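Local coordinates for protein DOA1 (Saccharomyces cerevisiae, PDB 3ODT) that probably binds ubiquitin through its seven-bladed WD40 beta propeller and so takes part in regulating the turnover of F-box proteins, at residues Y136-H141 with N156-A161; V145-V150 with R188-V193; E222-F227 with T247-S252. All coordinates share one frame; numbering follows the deposited sequence.

Interaction 1. Residues Y136-H141 with N156-A161; sequences YNLQAH and NKFLTA
Phe158 reaches Leu138 with its CB and Tyr136 with the far end of its ring. Its CB lies 3.9 Å from Leu138 CD1. From there CG stands anti to the carbonyl carbon (chi1 -46°), which carries the ring toward Tyr136. CD2 still brushes Leu138 CD1. At the far end Phe158 CE2 meets Tyr136 CD2 at 3.7 Å, and Phe158 CZ meets the same atom at 3.9 Å. The two rings are tilted obliquely, with their planes 50° apart and their centroids 5.9 Å apart. Beyond the ring, Tyr136 passes across Asn156 at about a right angle. Its OH is 3.3 Å from Asn156 ND2, but the angle is poor for a hydrogen bond. Asn156 OD1 takes a weak hydrogen bond from Lys130 NZ.

The other end of the contact is polar. His141 NE2 and Thr160 OG1 are 2.7 Å apart and hydrogen-bonded. The hydroxyl lies at the edge of the imidazole, in the ring plane. Thr160 CG2 leans the other way and touches Leu138 CD1. His141 ND1 bonds to Asp164, and Thr160 OG1 is also bonded by Trp170 NE1. Together these four residues form the Asp-His-Ser/Thr-Trp tetrad of WD40 repeats.

The contact joins two blades of the propeller. Strand 133-139 is the outer strand of one blade. Strand 157-162 is the second strand of the next. The axes of the two short segments come no closer than 10.0 Å, so side chains rather than backbone bonds bridge them. The polar link is buried, yet both imidazole nitrogens and the threonine hydroxyl have partners. The chain of bonds from Asp164 to Trp170 probably fixes the rotation of the His141 ring, while Leu138, Phe158 and the Tyr136 ring give the contact its apolar part.

Interaction 2. Residues V145-V150 with R188-V193; sequences VWDAKV and RHLAVV
Asp147 OD2 accepts two bonds, one of them from across the contact. Leu190 N donates to its anti lone pair at 2.9 Å, with an N-H...O angle of 140°. On the syn side Lys149 NZ makes a salt bridge to the same oxygen at 2.8 Å. The lysine chain is bent at chi2 and chi4, which turns its amine back toward Asp147. There NZ also gives a weak hydrogen bond to Leu190 O at 3.1 Å. The Asp147 carboxylate lies flat on the His189 ring, with the planes 7° apart and OD2 over the ring centre.

Strands 145-150 and 187-194 are the innermost strands of two neighbouring propeller blades. They run nearly parallel beside the central channel, 10° apart in direction. Each has a classic beta bulge at the start of the contact: Trp146 and Asp147 face Ala161, and Arg188 and His189 face Cys201.

The first residue of each bulge takes part in a stack: the Arg188 guanidinium lies flat on the Trp146 indole. Arg188 CZ is 3.7 Å from the centroid of the six-membered ring, almost on the ring normal, a cation-pi contact. Arg188 CD sits over the five-membered ring, 3.8 Å from its centroid, in a CH-pi contact. Trp122 meets Trp146 edge-to-face. At the other end Val192 CG2 packs against Lys149 CB, at 4.0 Å, and against Val150 O.

Interaction 3. Residues E222-F227 with T247-S252; sequences EGHESF and TVRIWS
Thr247 OG1 lies 3.1 Å from His224 CE1 and is held by two other groups. Arg249 NE donates to it at 2.8 Å, nearly straight (163°), and Asp245 bonds it as well. The extended Arg249 chain puts CD over the imidazole face of His224, 3.6 Å from the ring centroid, in a CH-pi contact. The guanidinium lies with one face toward Gly223 and His224 N. NH2 has a salt bridge to Asp245 and a long one, 3.7 Å, to Glu225 OE1. The edge of Trp251 closes the other end, with CH2 3.4 Å from Glu222 O.

The loop after strand 217-222, outermost in its blade, here meets strand 247-251, third in the next. In the GH pair of this WD40 repeat, Gly223 has backbone angles that suit glycine, with Arg249 and Trp251 close to where a CB would be. His224 and Trp251 both bond to Ser241, and with Asp245 they make the structural tetrad. With an alanine in place of Arg249, Asp245 would probably lose its charge partner, Thr247 OG1 one of its bonds, and His224 the CH-pi packing on one face. The guanidinium is likely to disfavour protonated His224; Asp245, weakly bonded to ND1, would partly offset this.

How the interactions relate
Interactions 1 and 2 meet directly. Strands 145-150 and 157-162 are neighbours in one blade, with probable backbone hydrogen bonds from Leu159 N to Lys149 O and from Ala161 N to Asp147 O. Leu190 of interaction 2 also packs on Leu159 and Thr160. Interaction 3 stands apart, its centre about 17 Å from that of interaction 2 and about 27 Å from that of interaction 1. All three join neighbouring blades: interaction 2 between the innermost strands, interactions 1 and 3 further out, each with a tetrad histidine. Interaction 1 is buried and mixes apolar packing with one polar link. Interaction 3 reaches the surface through its glutamates. Interaction 2 has a charged network between its strands.

Interaction 1. Residues Y136-H141 with N156-A161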
loop_
_atom_site.group_PDB
_atom_site.type_symbol
_atom_site.label_atom_id
_atom_site.label_comp_id
_atom_site.label_asym_id
_atom_site.label_seq_id
_atom_site.Cartn_x
_atom_site.Cartn_y
_atom_site.Cartn_z
ATOM N N TYR A 136 -8.472 10.416 -15.522
ATOM C CA TYR A 136 -9.744 10.478 -14.800
ATOM C C TYR A 136 -9.569 11.040 -13.399
ATOM O O TYR A 136 -8.702 10.597 -12.627
ATOM C CB TYR A 136 -10.403 9.098 -14.695
ATOM C CG TYR A 136 -10.539 8.351 -16.001
ATOM C CD1 TYR A 136 -11.366 8.805 -17.002
ATOM C CD2 TYR A 136 -9.892 7.155 -16.194
ATOM C CE1 TYR A 136 -11.505 8.119 -18.179
ATOM C CE2 TYR A 136 -10.030 6.448 -17.371
ATOM C CZ TYR A 136 -10.833 6.939 -18.354
ATOM O OH TYR A 136 -10.967 6.259 -19.529
ATOM N N ASN A 137 -10.452 11.979 -13.061
ATOM C CA ASN A 137 -10.628 12.465 -11.707
ATOM C C ASN A 137 -11.848 11.754 -11.097
ATOM O O ASN A 137 -12.979 11.933 -11.568
ATOM C CB ASN A 137 -10.862 13.971 -11.726
ATOM C CG ASN A 137 -11.002 14.541 -10.346
ATOM O OD1 ASN A 137 -10.371 14.070 -9.412
ATOM N ND2 ASN A 137 -11.862 15.536 -10.204
ATOM N N LEU A 138 -11.620 10.944 -10.080
ATOM C CA LEU A 138 -12.677 10.173 -9.437
ATOM C C LEU A 138 -13.171 10.941 -8.218
ATOM O O LEU A 138 -12.640 10.811 -7.118
ATOM C CB LEU A 138 -12.149 8.803 -9.019
ATOM C CG LEU A 138 -11.395 7.980 -10.080
ATOM C CD1 LEU A 138 -11.132 6.556 -9.619
ATOM C CD2 LEU A 138 -12.121 7.945 -11.411
ATOM N N GLN A 139 -14.190 11.747 -8.463
ATOM C CA GLN A 139 -14.750 12.688 -7.517
ATOM C C GLN A 139 -16.195 12.261 -7.201
ATOM O O GLN A 139 -17.068 12.293 -8.075
ATOM C CB GLN A 139 -14.696 14.106 -8.132
ATOM C CG GLN A 139 -14.955 15.264 -7.145
ATOM C CD GLN A 139 -14.501 16.632 -7.697
ATOM O OE1 GLN A 139 -13.305 16.859 -7.930
ATOM N NE2 GLN A 139 -15.452 17.546 -7.893
ATOM N N ALA A 140 -16.412 11.852 -5.954
ATOM C CA ALA A 140 -17.714 11.379 -5.504
ATOM C C ALA A 140 -17.752 11.180 -3.988
ATOM O O ALA A 140 -18.745 11.507 -3.340
ATOM C CB ALA A 140 -18.087 10.089 -6.218
ATOM N N HIS A 141 -16.670 10.644 -3.425
ATOM C CA HIS A 141 -16.615 10.396 -1.989
ATOM C C HIS A 141 -16.763 11.691 -1.195
ATOM O O HIS A 141 -16.345 12.761 -1.648
ATOM C CB HIS A 141 -15.298 9.735 -1.577
ATOM C CG HIS A 141 -15.227 8.281 -1.900
ATOM N ND1 HIS A 141 -15.983 7.336 -1.236
ATOM C CD2 HIS A 141 -14.458 7.599 -2.784
ATOM C CE1 HIS A 141 -15.701 6.140 -1.726
ATOM N NE2 HIS A 141 -14.777 6.276 -2.657
ATOM N N ASN A 156 -11.172 0.158 -17.773
ATOM C CA ASN A 156 -11.094 1.381 -16.987
ATOM C C ASN A 156 -11.942 1.291 -15.748
ATOM O O ASN A 156 -12.726 2.198 -15.458
ATOM C CB ASN A 156 -11.507 2.587 -17.831
ATOM C CG ASN A 156 -10.575 2.805 -18.978
ATOM O OD1 ASN A 156 -9.368 2.787 -18.808
ATOM N ND2 ASN A 156 -11.126 2.999 -20.164
ATOM N N LYS A 157 -11.786 0.208 -14.993
ATOM C CA LYS A 157 -12.515 0.063 -13.734
ATOM C C LYS A 157 -11.569 0.194 -12.563
ATOM O O LYS A 157 -10.483 -0.380 -12.570
ATOM C CB LYS A 157 -13.237 -1.292 -13.686
ATOM C CG LYS A 157 -14.471 -1.323 -14.555
ATOM C CD LYS A 157 -15.204 -2.675 -14.473
ATOM C CE LYS A 157 -16.562 -2.591 -15.148
ATOM N NZ LYS A 157 -17.257 -3.902 -15.149
ATOM N N PHE A 158 -11.994 0.967 -11.580
ATOM C CA PHE A 158 -11.174 1.354 -10.449
ATOM C C PHE A 158 -11.987 1.163 -9.187
ATOM O O PHE A 158 -13.236 1.201 -9.210
ATOM C CB PHE A 158 -10.737 2.816 -10.579
ATOM C CG PHE A 158 -10.221 3.144 -11.960
ATOM C CD1 PHE A 158 -9.042 2.603 -12.391
ATOM C CD2 PHE A 158 -10.958 3.922 -12.839
ATOM C CE1 PHE A 158 -8.572 2.854 -13.660
ATOM C CE2 PHE A 158 -10.508 4.156 -14.109
ATOM C CZ PHE A 158 -9.302 3.632 -14.519
ATOM N N LEU A 159 -11.292 0.997 -8.078
ATOM C CA LEU A 159 -11.929 0.786 -6.776
ATOM C C LEU A 159 -11.302 1.736 -5.750
ATOM O O LEU A 159 -10.089 1.871 -5.692
ATOM C CB LEU A 159 -11.720 -0.654 -6.327
ATOM C CG LEU A 159 -12.659 -1.184 -5.249
ATOM C CD1 LEU A 159 -14.098 -1.334 -5.743
ATOM C CD2 LEU A 159 -12.126 -2.528 -4.745
ATOM N N THR A 160 -12.138 2.413 -4.975
ATOM C CA THR A 160 -11.675 3.367 -3.988
ATOM C C THR A 160 -12.286 3.059 -2.622
ATOM O O THR A 160 -13.419 2.544 -2.524
ATOM C CB THR A 160 -12.068 4.810 -4.414
ATOM O OG1 THR A 160 -13.485 4.880 -4.623
ATOM C CG2 THR A 160 -11.335 5.214 -5.719
ATOM N N ALA A 161 -11.554 3.434 -1.585
ATOM C CA ALA A 161 -11.924 3.239 -0.196
ATOM C C ALA A 161 -11.838 4.567 0.519
ATOM O O ALA A 161 -10.844 5.303 0.371
ATOM C CB ALA A 161 -10.951 2.291 0.460
#

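Interaction 2. Residues V145-V150 with R188-V193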
loop_
_atom_site.group_PDB
_atom_site.type_symbol
_atom_site.label_atom_id
_atom_site.label_comp_id
_atom_site.label_asym_id
_atom_site.label_seq_id
_atom_site.Cartn_x
_atom_site.Cartn_y
_atom_site.Cartn_z
ATOM N N VAL A 145 -10.072 9.808 0.682
ATOM C CA VAL A 145 -9.922 8.554 -0.025
ATOM C C VAL A 145 -8.589 7.942 0.406
ATOM O O VAL A 145 -7.503 8.409 0.045
ATOM C CB VAL A 145 -9.984 8.777 -1.538
ATOM C CG1 VAL A 145 -9.642 7.481 -2.279
ATOM C CG2 VAL A 145 -11.365 9.290 -1.946
ATOM N N TRP A 146 -8.694 6.923 1.251
ATOM C CA TRP A 146 -7.520 6.300 1.840
ATOM C C TRP A 146 -6.821 5.347 0.894
ATOM O O TRP A 146 -5.603 5.113 1.038
ATOM C CB TRP A 146 -7.918 5.548 3.100
ATOM C CG TRP A 146 -7.965 6.470 4.287
ATOM C CD1 TRP A 146 -9.077 6.907 4.950
ATOM C CD2 TRP A 146 -6.844 7.052 4.946
ATOM N NE1 TRP A 146 -8.707 7.721 5.995
ATOM C CE2 TRP A 146 -7.342 7.813 6.020
ATOM C CE3 TRP A 146 -5.456 6.955 4.761
ATOM C CZ2 TRP A 146 -6.512 8.508 6.885
ATOM C CZ3 TRP A 146 -4.626 7.656 5.626
ATOM C CH2 TRP A 146 -5.166 8.406 6.691
ATOM N N ASP A 147 -7.552 4.768 -0.065
ATOM C CA ASP A 147 -6.931 3.878 -1.031
ATOM C C ASP A 147 -7.680 3.871 -2.346
ATOM O O ASP A 147 -8.855 4.178 -2.405
ATOM C CB ASP A 147 -6.812 2.458 -0.472
ATOM C CG ASP A 147 -5.789 1.621 -1.245
ATOM O OD1 ASP A 147 -4.868 2.197 -1.849
ATOM O OD2 ASP A 147 -5.931 0.375 -1.284
ATOM N N ALA A 148 -6.964 3.487 -3.394
ATOM C CA ALA A 148 -7.483 3.405 -4.748
ATOM C C ALA A 148 -6.666 2.350 -5.485
ATOM O O ALA A 148 -5.417 2.291 -5.378
ATOM C CB ALA A 148 -7.395 4.776 -5.481
ATOM N N LYS A 149 -7.371 1.510 -6.221
ATOM C CA LYS A 149 -6.767 0.395 -6.948
ATOM C C LYS A 149 -7.386 0.245 -8.320
ATOM O O LYS A 149 -8.577 0.541 -8.525
ATOM C CB LYS A 149 -6.965 -0.901 -6.181
ATOM C CG LYS A 149 -6.229 -0.991 -4.864
ATOM C CD LYS A 149 -4.723 -0.995 -5.037
ATOM C CE LYS A 149 -4.010 -1.682 -3.868
ATOM N NZ LYS A 149 -3.864 -0.833 -2.671
ATOM N N VAL A 150 -6.581 -0.231 -9.248
ATOM C CA VAL A 150 -7.069 -0.585 -10.553
ATOM C C VAL A 150 -7.726 -1.978 -10.469
ATOM O O VAL A 150 -7.122 -2.938 -9.993
ATOM C CB VAL A 150 -5.908 -0.631 -11.570
ATOM C CG1 VAL A 150 -6.411 -1.172 -12.919
ATOM C CG2 VAL A 150 -5.294 0.752 -11.738
ATOM N N ARG A 188 -9.780 1.784 4.945
ATOM C CA ARG A 188 -8.401 2.210 4.854
ATOM C C ARG A 188 -7.632 1.626 3.670
ATOM O O ARG A 188 -6.678 2.236 3.169
ATOM C CB ARG A 188 -7.666 1.824 6.128
ATOM C CG ARG A 188 -8.099 2.578 7.380
ATOM C CD ARG A 188 -7.787 4.027 7.286
ATOM N NE ARG A 188 -6.356 4.392 7.323
ATOM C CZ ARG A 188 -5.753 5.037 8.318
ATOM N NH1 ARG A 188 -6.419 5.340 9.451
ATOM N NH2 ARG A 188 -4.469 5.370 8.191
ATOM N N HIS A 189 -8.001 0.428 3.234
ATOM C CA HIS A 189 -7.205 -0.197 2.185
ATOM C C HIS A 189 -7.951 -1.273 1.435
ATOM O O HIS A 189 -8.928 -1.842 1.926
ATOM C CB HIS A 189 -5.875 -0.752 2.756
ATOM C CG HIS A 189 -4.707 -0.482 1.856
ATOM N ND1 HIS A 189 -4.186 0.780 1.670
ATOM C CD2 HIS A 189 -3.968 -1.308 1.070
ATOM C CE1 HIS A 189 -3.187 0.718 0.813
ATOM N NE2 HIS A 189 -3.037 -0.540 0.421
ATOM N N LEU A 190 -7.446 -1.563 0.244
ATOM C CA LEU A 190 -8.049 -2.488 -0.684
ATOM C C LEU A 190 -7.004 -3.395 -1.318
ATOM O O LEU A 190 -5.883 -2.965 -1.581
ATOM C CB LEU A 190 -8.760 -1.725 -1.790
ATOM C CG LEU A 190 -9.862 -0.725 -1.441
ATOM C CD1 LEU A 190 -10.198 0.133 -2.644
ATOM C CD2 LEU A 190 -11.077 -1.483 -0.953
ATOM N N ALA A 191 -7.385 -4.623 -1.629
ATOM C CA ALA A 191 -6.608 -5.469 -2.537
ATOM C C ALA A 191 -7.582 -6.174 -3.476
ATOM O O ALA A 191 -8.601 -6.732 -3.018
ATOM C CB ALA A 191 -5.783 -6.505 -1.789
ATOM N N VAL A 192 -7.364 -6.010 -4.774
ATOM C CA VAL A 192 -8.185 -6.671 -5.774
ATOM C C VAL A 192 -7.717 -8.123 -5.986
ATOM O O VAL A 192 -6.570 -8.383 -6.320
ATOM C CB VAL A 192 -8.177 -5.878 -7.093
ATOM C CG1 VAL A 192 -9.002 -6.600 -8.177
ATOM C CG2 VAL A 192 -8.645 -4.442 -6.831
ATOM N N VAL A 193 -8.604 -9.069 -5.737
ATOM C CA VAL A 193 -8.285 -10.473 -5.952
ATOM C C VAL A 193 -8.382 -10.818 -7.454
ATOM O O VAL A 193 -7.450 -11.356 -8.067
ATOM C CB VAL A 193 -9.218 -11.351 -5.131
ATOM C CG1 VAL A 193 -8.968 -12.843 -5.402
ATOM C CG2 VAL A 193 -9.076 -11.054 -3.648
#

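Interaction 3. Residues E222-F227 with T247-S252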
loop_
_atom_site.group_PDB
_atom_site.type_symbol
_atom_site.label_atom_id
_atom_site.label_comp_id
_atom_site.label_asym_id
_atom_site.label_seq_id
_atom_site.Cartn_x
_atom_site.Cartn_y
_atom_site.Cartn_z
ATOM N N GLU A 222 -11.160 -11.687 11.392
ATOM C CA GLU A 222 -11.217 -10.994 12.673
ATOM C C GLU A 222 -10.006 -11.294 13.542
ATOM O O GLU A 222 -9.580 -12.441 13.671
ATOM C CB GLU A 222 -12.482 -11.442 13.421
ATOM C CG GLU A 222 -12.706 -10.774 14.768
ATOM C CD GLU A 222 -14.164 -10.846 15.213
ATOM O OE1 GLU A 222 -14.898 -11.736 14.718
ATOM O OE2 GLU A 222 -14.581 -10.003 16.044
ATOM N N GLY A 223 -9.455 -10.255 14.161
ATOM C CA GLY A 223 -8.388 -10.457 15.133
ATOM C C GLY A 223 -7.589 -9.197 15.441
ATOM O O GLY A 223 -7.147 -9.024 16.565
ATOM N N HIS A 224 -7.394 -8.311 14.475
ATOM C CA HIS A 224 -6.712 -7.062 14.795
ATOM C C HIS A 224 -7.447 -6.338 15.910
ATOM O O HIS A 224 -8.679 -6.300 15.937
ATOM C CB HIS A 224 -6.609 -6.148 13.587
ATOM C CG HIS A 224 -5.473 -6.456 12.686
ATOM N ND1 HIS A 224 -4.170 -6.194 13.038
ATOM C CD2 HIS A 224 -5.437 -6.975 11.438
ATOM C CE1 HIS A 224 -3.374 -6.554 12.042
ATOM N NE2 HIS A 224 -4.123 -7.008 11.050
ATOM N N GLU A 225 -6.675 -5.743 16.817
ATOM C CA GLU A 225 -7.248 -5.130 18.006
ATOM C C GLU A 225 -7.411 -3.631 17.873
ATOM O O GLU A 225 -7.933 -2.975 18.799
ATOM C CB GLU A 225 -6.399 -5.429 19.242
ATOM C CG GLU A 225 -6.128 -6.912 19.424
ATOM C CD GLU A 225 -4.856 -7.179 20.199
ATOM O OE1 GLU A 225 -3.747 -6.956 19.645
ATOM O OE2 GLU A 225 -4.973 -7.607 21.364
ATOM N N SER A 226 -6.985 -3.089 16.739
ATOM C CA SER A 226 -7.136 -1.669 16.458
ATOM C C SER A 226 -7.418 -1.474 14.975
ATOM O O SER A 226 -7.934 -2.370 14.309
ATOM C CB SER A 226 -5.875 -0.904 16.862
ATOM O OG SER A 226 -6.154 0.471 17.059
ATOM N N PHE A 227 -7.073 -0.299 14.461
ATOM C CA PHE A 227 -7.251 -0.012 13.055
ATOM C C PHE A 227 -6.386 -0.926 12.187
ATOM O O PHE A 227 -5.225 -1.235 12.537
ATOM C CB PHE A 227 -6.846 1.423 12.729
ATOM C CG PHE A 227 -7.421 2.433 13.629
ATOM C CD1 PHE A 227 -8.679 2.276 14.163
ATOM C CD2 PHE A 227 -6.676 3.521 13.996
ATOM C CE1 PHE A 227 -9.207 3.212 15.007
ATOM C CE2 PHE A 227 -7.203 4.465 14.858
ATOM C CZ PHE A 227 -8.465 4.300 15.359
ATOM N N THR A 247 0.824 -5.246 15.029
ATOM C CA THR A 247 0.970 -6.552 14.418
ATOM C C THR A 247 0.978 -6.512 12.882
ATOM O O THR A 247 0.357 -5.659 12.227
ATOM C CB THR A 247 -0.096 -7.583 14.871
ATOM O OG1 THR A 247 -1.377 -7.280 14.311
ATOM C CG2 THR A 247 -0.146 -7.704 16.410
ATOM N N VAL A 248 1.687 -7.502 12.344
ATOM C CA VAL A 248 1.574 -7.965 10.963
ATOM C C VAL A 248 0.931 -9.336 11.062
ATOM O O VAL A 248 1.364 -10.164 11.870
ATOM C CB VAL A 248 2.956 -8.084 10.279
ATOM C CG1 VAL A 248 2.797 -8.662 8.882
ATOM C CG2 VAL A 248 3.618 -6.705 10.218
ATOM N N ARG A 249 -0.091 -9.588 10.262
ATOM C CA ARG A 249 -0.807 -10.845 10.359
ATOM C C ARG A 249 -0.886 -11.505 9.007
ATOM O O ARG A 249 -1.013 -10.826 7.985
ATOM C CB ARG A 249 -2.187 -10.658 10.965
ATOM C CG ARG A 249 -2.102 -10.115 12.364
ATOM C CD ARG A 249 -3.458 -9.966 13.007
ATOM N NE ARG A 249 -3.364 -9.308 14.314
ATOM C CZ ARG A 249 -3.947 -9.713 15.426
ATOM N NH1 ARG A 249 -4.626 -10.847 15.475
ATOM N NH2 ARG A 249 -3.799 -8.972 16.519
ATOM N N ILE A 250 -0.850 -12.830 9.003
ATOM C CA ILE A 250 -0.943 -13.584 7.767
ATOM C C ILE A 250 -2.162 -14.477 7.877
ATOM O O ILE A 250 -2.310 -15.168 8.882
ATOM C CB ILE A 250 0.331 -14.429 7.519
ATOM C CG1 ILE A 250 1.546 -13.507 7.340
ATOM C CG2 ILE A 250 0.192 -15.282 6.262
ATOM C CD1 ILE A 250 2.468 -13.494 8.498
ATOM N N TRP A 251 -3.030 -14.453 6.863
ATOM C CA TRP A 251 -4.310 -15.179 6.894
ATOM C C TRP A 251 -4.495 -16.078 5.658
ATOM O O TRP A 251 -4.048 -15.770 4.544
ATOM C CB TRP A 251 -5.486 -14.204 6.873
ATOM C CG TRP A 251 -5.407 -13.011 7.762
ATOM C CD1 TRP A 251 -4.675 -11.893 7.542
ATOM C CD2 TRP A 251 -6.129 -12.787 8.982
ATOM N NE1 TRP A 251 -4.893 -10.973 8.550
ATOM C CE2 TRP A 251 -5.775 -11.506 9.452
ATOM C CE3 TRP A 251 -7.029 -13.553 9.730
ATOM C CZ2 TRP A 251 -6.297 -10.963 10.633
ATOM C CZ3 TRP A 251 -7.541 -13.015 10.917
ATOM C CH2 TRP A 251 -7.179 -11.726 11.345
ATOM N N SER A 252 -5.204 -17.181 5.847
ATOM C CA SER A 252 -5.724 -17.918 4.726
ATOM C C SER A 252 -6.902 -17.153 4.126
ATOM O O SER A 252 -7.913 -16.946 4.779
ATOM C CB SER A 252 -6.215 -19.286 5.164
ATOM O OG SER A 252 -6.999 -19.855 4.141
#